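Local coordinates for protein antitoxin RnlB (PDB 6Y2P) that acts as the labile antitoxin of a type II toxin-antitoxin system, inhibiting the endonuclease activity of its cognate toxin RnlA but not that of LsoA, at residues 16-21 and 102-107; 22-27 and 54-59. One frame throughout, in Å; residues are numbered along the deposited sequence.

Both contacts lie at the C-terminal end of strand 13-19 and the loop that follows it, and segment 16-21 runs straight on into 22-27. Contact 1 is a surface contact, in which that exit meets helix 102-106 through an aromatic ring; contact 2 is buried, and joins the loop to the end of helix 53-56 mainly through backbone carbonyls, an alanine methyl and two asparagines. Neither has a hydrogen bond across its segments. Their centres are 9 Å apart, and they touch where Gly21 O meets Cys54 CB at 3.2 Å. Nine residues of contact 2 lie within reach of another protein chain, against one of contact 1.

Contact 1. Residues 16-21 and 102-107; sequences VVMATG and PEYLEA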
loop_
_atom_site.group_PDB
_atom_site.type_symbol
_atom_site.label_atom_id
_atom_site.label_comp_id
_atom_site.label_asym_id
_atom_site.label_seq_id
_atom_site.Cartn_x
_atom_site.Cartn_y
_atom_site.Cartn_z
ATOM N N VAL C 16 9.038 -29.428 23.967
ATOM C CA VAL C 16 8.643 -28.802 22.707
ATOM C C VAL C 16 7.150 -28.513 22.778
ATOM O O VAL C 16 6.339 -29.429 22.973
ATOM C CB VAL C 16 8.948 -29.685 21.484
ATOM C CG1 VAL C 16 8.535 -28.957 20.226
ATOM C CG2 VAL C 16 10.402 -30.064 21.418
ATOM N N VAL C 17 6.786 -27.258 22.581
ATOM C CA VAL C 17 5.427 -26.766 22.749
ATOM C C VAL C 17 4.931 -26.310 21.393
ATOM O O VAL C 17 5.519 -25.411 20.781
ATOM C CB VAL C 17 5.367 -25.588 23.728
ATOM C CG1 VAL C 17 3.929 -25.183 23.962
ATOM C CG2 VAL C 17 6.081 -25.929 25.036
ATOM N N MET C 18 3.838 -26.893 20.944
ATOM C CA MET C 18 3.255 -26.594 19.651
ATOM C C MET C 18 1.904 -25.894 19.812
ATOM O O MET C 18 1.089 -26.286 20.650
ATOM C CB MET C 18 3.080 -27.887 18.894
ATOM C CG MET C 18 2.276 -27.745 17.666
ATOM S SD MET C 18 2.628 -29.194 16.698
ATOM C CE MET C 18 1.076 -29.481 15.879
ATOM N N ALA C 19 1.661 -24.860 19.017
ATOM C CA ALA C 19 0.346 -24.235 19.017
ATOM C C ALA C 19 -0.669 -25.109 18.271
ATOM O O ALA C 19 -0.353 -25.737 17.253
ATOM C CB ALA C 19 0.408 -22.844 18.393
ATOM N N THR C 20 -1.915 -25.103 18.769
ATOM C CA THR C 20 -3.010 -25.917 18.245
ATOM C C THR C 20 -4.084 -25.126 17.495
ATOM O O THR C 20 -5.100 -25.713 17.117
ATOM C CB THR C 20 -3.676 -26.669 19.409
ATOM O OG1 THR C 20 -4.224 -25.716 20.336
ATOM C CG2 THR C 20 -2.703 -27.599 20.131
ATOM N N GLY C 21 -3.829 -23.867 17.152
ATOM C CA GLY C 21 -4.831 -23.018 16.520
ATOM C C GLY C 21 -4.274 -21.619 16.322
ATOM O O GLY C 21 -3.069 -21.415 16.446
ATOM N N PRO C 102 -6.066 -32.770 11.939
ATOM C CA PRO C 102 -6.447 -31.771 10.932
ATOM C C PRO C 102 -7.269 -30.646 11.520
ATOM O O PRO C 102 -7.336 -29.561 10.923
ATOM C CB PRO C 102 -7.272 -32.581 9.922
ATOM C CG PRO C 102 -7.736 -33.745 10.672
ATOM C CD PRO C 102 -6.612 -34.091 11.622
ATOM N N GLU C 103 -7.875 -30.860 12.692
ATOM C CA GLU C 103 -8.644 -29.795 13.312
ATOM C C GLU C 103 -7.736 -28.657 13.794
ATOM O O GLU C 103 -8.174 -27.499 13.830
ATOM C CB GLU C 103 -9.500 -30.373 14.446
ATOM C CG GLU C 103 -8.815 -30.539 15.792
ATOM C CD GLU C 103 -8.145 -31.893 15.955
ATOM O OE1 GLU C 103 -7.933 -32.562 14.913
ATOM O OE2 GLU C 103 -7.825 -32.273 17.121
ATOM N N TYR C 104 -6.463 -28.949 14.109
ATOM C CA TYR C 104 -5.503 -27.886 14.412
ATOM C C TYR C 104 -5.339 -26.964 13.214
ATOM O O TYR C 104 -5.398 -25.732 13.337
ATOM C CB TYR C 104 -4.135 -28.476 14.786
ATOM C CG TYR C 104 -4.049 -29.249 16.086
ATOM C CD1 TYR C 104 -5.138 -29.346 16.940
ATOM C CD2 TYR C 104 -2.864 -29.883 16.462
ATOM C CE1 TYR C 104 -5.058 -30.047 18.129
ATOM C CE2 TYR C 104 -2.781 -30.602 17.658
ATOM C CZ TYR C 104 -3.886 -30.673 18.484
ATOM O OH TYR C 104 -3.822 -31.359 19.669
ATOM N N LEU C 105 -5.149 -27.560 12.031
ATOM C CA LEU C 105 -5.028 -26.783 10.806
ATOM C C LEU C 105 -6.337 -26.086 10.458
ATOM O O LEU C 105 -6.323 -24.968 9.939
ATOM C CB LEU C 105 -4.586 -27.707 9.670
ATOM C CG LEU C 105 -3.226 -28.371 9.917
ATOM C CD1 LEU C 105 -3.059 -29.587 9.063
ATOM C CD2 LEU C 105 -2.086 -27.394 9.645
ATOM N N GLU C 106 -7.476 -26.704 10.777
ATOM C CA GLU C 106 -8.743 -26.040 10.502
ATOM C C GLU C 106 -8.876 -24.773 11.319
ATOM O O GLU C 106 -9.459 -23.800 10.832
ATOM C CB GLU C 106 -9.937 -26.983 10.751
ATOM N N ALA C 107 -8.310 -24.761 12.538
ATOM C CA ALA C 107 -8.366 -23.646 13.493
ATOM C C ALA C 107 -7.188 -22.681 13.383
ATOM O O ALA C 107 -7.040 -21.789 14.235
ATOM C CB ALA C 107 -8.395 -24.193 14.914
#
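Thr20 lays its methyl over one face of the Tyr104 ring: CG2 stands 3.9 Å from the ring centroid and 20° off the ring normal, a CH-pi contact shifted toward the hydroxyl-bearing rim. The ring atom nearest CG2 of Thr20 is CZ of Tyr104, at 3.7 Å. The pairing joins the residue just past strand 13-19, second in a mixed five-stranded sheet, to the short helix 102-106. With OG1 of Thr20 at chi1 62°, between the backbone N and the carbonyl carbon, CG2 lies anti to the carbonyl carbon, which brings this methyl over the ring, while CB of Thr20 adds a second touch at CE1 of Tyr104, 3.9 Å away.

A different part of the ring receives Met18. Its CE reaches the edge, near the ring plane, 4.0 Å from CD2 of Tyr104; the Met18 side chain also packs against Leu94, Thr97 and Leu98 of helix 88-99. The phenol group is held beyond the contact, where OH of Tyr104 hydrogen-bonds to Glu3 on strand 2-7, and the ring also stacks with His101. Thus one tyrosine ties the small helix to two neighbouring strands.

Closer to the backbone, Tyr104 CA makes a bent CA-H...O contact with Thr20 O, 3.5 Å away, the angle at the hydrogen being 141°. Where the helical angles end at Ala107, its methyl faces the strand exit and its carbonyl O lies 3.4 Å from Gly21 CA.

Contact 2. Residues 22-27 and 54-59; sequences FENPLS and CANGPE
Asn24 and Asn56 approach each other with their amide planes nearly perpendicular, 85° apart, and with ND2 of Asn24 4.1 Å from OD1 of Asn56, a separation at which no hydrogen bond forms between them. Each amide is engaged elsewhere: ND2 of Asn56 bonds to the carbonyl of Asn61 and to the backbone of another protein chain, to which ND2 of Asn24 also makes a weak bond. Asn24 holds CG anti to its backbone N, and OD1 accepts from N of Leu26 at 3.2 Å. That bond is nearly straight, 168° at the hydrogen, although the donor is tilted out of the carbonyl plane.

This is an Asx turn, and it leads the loop after strand 13-19 into the 3-10 segment 25-27. Ser27 N bonds separately to Asn24 O, so the side chain and the backbone carbonyl of Asn24 each accept from the residues that follow.

Beside the amides, Ala55 points its methyl at the loop. CB of Ala55 lies 3.3 Å from Phe22 O and 3.6 Å from Glu23 O, and meets CA of Asn24 at 4.0 Å. The CB of Phe22 instead leaves its backbone away from segment 54-59; the ring makes an edge-to-face contact with the ring of a polar side chain of another protein chain. CA of Phe22 stays against the end of the helix, its hydrogen aimed at Cys54 O 3.4 Å away with an angle of 157° at the hydrogen.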
loop_
_atom_site.group_PDB
_atom_site.type_symbol
_atom_site.label_atom_id
_atom_site.label_comp_id
_atom_site.label_asym_id
_atom_site.label_seq_id
_atom_site.Cartn_x
_atom_site.Cartn_y
_atom_site.Cartn_z
ATOM N N PHE C 22 -5.152 -20.629 16.030
ATOM C CA PHE C 22 -4.637 -19.275 15.750
ATOM C C PHE C 22 -4.148 -18.524 16.995
ATOM O O PHE C 22 -3.476 -17.496 16.850
ATOM C CB PHE C 22 -5.689 -18.411 15.041
ATOM C CG PHE C 22 -6.910 -18.087 15.900
ATOM C CD1 PHE C 22 -7.979 -18.945 15.932
ATOM C CD2 PHE C 22 -6.980 -16.913 16.668
ATOM C CE1 PHE C 22 -9.136 -18.642 16.677
ATOM C CE2 PHE C 22 -8.127 -16.608 17.440
ATOM C CZ PHE C 22 -9.195 -17.477 17.430
ATOM N N GLU C 23 -4.508 -18.952 18.196
ATOM C CA GLU C 23 -4.034 -18.285 19.398
ATOM C C GLU C 23 -2.572 -18.614 19.682
ATOM O O GLU C 23 -2.125 -19.746 19.513
ATOM C CB GLU C 23 -4.908 -18.664 20.594
ATOM C CG GLU C 23 -6.337 -18.123 20.490
ATOM C CD GLU C 23 -7.270 -18.747 21.508
ATOM O OE1 GLU C 23 -7.779 -18.015 22.372
ATOM O OE2 GLU C 23 -7.493 -19.972 21.447
ATOM N N ASN C 24 -1.835 -17.621 20.155
ATOM C CA ASN C 24 -0.420 -17.812 20.442
ATOM C C ASN C 24 -0.236 -18.430 21.830
ATOM O O ASN C 24 -0.610 -17.798 22.833
ATOM C CB ASN C 24 0.311 -16.488 20.364
ATOM C CG ASN C 24 1.786 -16.669 20.111
ATOM O OD1 ASN C 24 2.422 -17.532 20.739
ATOM N ND2 ASN C 24 2.363 -15.850 19.176
ATOM N N PRO C 25 0.386 -19.614 21.946
ATOM C CA PRO C 25 0.527 -20.246 23.274
ATOM C C PRO C 25 1.274 -19.391 24.275
ATOM O O PRO C 25 1.131 -19.630 25.477
ATOM C CB PRO C 25 1.291 -21.550 22.991
ATOM C CG PRO C 25 1.218 -21.752 21.540
ATOM C CD PRO C 25 1.049 -20.395 20.889
ATOM N N LEU C 26 2.113 -18.450 23.828
ATOM C CA LEU C 26 2.905 -17.616 24.735
ATOM C C LEU C 26 2.073 -16.566 25.478
ATOM O O LEU C 26 2.597 -15.893 26.380
ATOM C CB LEU C 26 4.036 -16.944 23.960
ATOM C CG LEU C 26 5.085 -17.976 23.554
ATOM C CD1 LEU C 26 6.036 -17.438 22.497
ATOM C CD2 LEU C 26 5.842 -18.508 24.775
ATOM N N SER C 27 0.793 -16.431 25.138
ATOM C CA SER C 27 -0.149 -15.673 25.940
ATOM C C SER C 27 -0.743 -16.534 27.070
ATOM O O SER C 27 -1.506 -16.025 27.898
ATOM C CB SER C 27 -1.255 -15.117 25.062
ATOM O OG SER C 27 -2.366 -16.006 25.037
ATOM N N CYS C 54 0.609 -22.727 13.794
ATOM C CA CYS C 54 -0.816 -22.470 13.632
ATOM C C CYS C 54 -1.225 -21.074 14.094
ATOM O O CYS C 54 -2.261 -20.565 13.650
ATOM C CB CYS C 54 -1.630 -23.484 14.447
ATOM S SG CYS C 54 -1.544 -25.221 13.845
ATOM N N ALA C 55 -0.355 -20.354 14.786
ATOM C CA ALA C 55 -0.700 -18.980 15.078
ATOM C C ALA C 55 0.017 -18.008 14.162
ATOM O O ALA C 55 -0.516 -16.934 13.845
ATOM C CB ALA C 55 -0.354 -18.658 16.531
ATOM N N ASN C 56 1.192 -18.412 13.683
ATOM C CA ASN C 56 2.075 -17.526 12.967
ATOM C C ASN C 56 2.217 -17.839 11.487
ATOM O O ASN C 56 2.697 -16.988 10.743
ATOM C CB ASN C 56 3.437 -17.564 13.662
ATOM C CG ASN C 56 3.517 -16.548 14.817
ATOM O OD1 ASN C 56 2.559 -15.780 15.063
ATOM N ND2 ASN C 56 4.657 -16.510 15.500
ATOM N N GLY C 57 1.693 -18.956 11.011
ATOM C CA GLY C 57 1.963 -19.365 9.652
ATOM C C GLY C 57 3.391 -19.868 9.483
ATOM O O GLY C 57 4.199 -19.849 10.422
ATOM N N PRO C 58 3.745 -20.294 8.266
ATOM C CA PRO C 58 5.108 -20.793 8.006
ATOM C C PRO C 58 6.105 -19.652 7.789
ATOM O O PRO C 58 6.667 -19.484 6.703
ATOM C CB PRO C 58 4.899 -21.635 6.746
ATOM C CG PRO C 58 3.912 -20.815 5.985
ATOM C CD PRO C 58 3.019 -20.085 7.003
ATOM N N GLU C 59 6.309 -18.838 8.832
ATOM C CA GLU C 59 7.025 -17.576 8.744
ATOM C C GLU C 59 8.404 -17.694 9.392
ATOM O O GLU C 59 8.743 -18.718 9.992
ATOM C CB GLU C 59 6.211 -16.454 9.390
ATOM C CG GLU C 59 5.209 -15.811 8.438
ATOM C CD GLU C 59 5.919 -15.137 7.267
ATOM O OE1 GLU C 59 7.131 -14.854 7.401
ATOM O OE2 GLU C 59 5.288 -14.912 6.213
#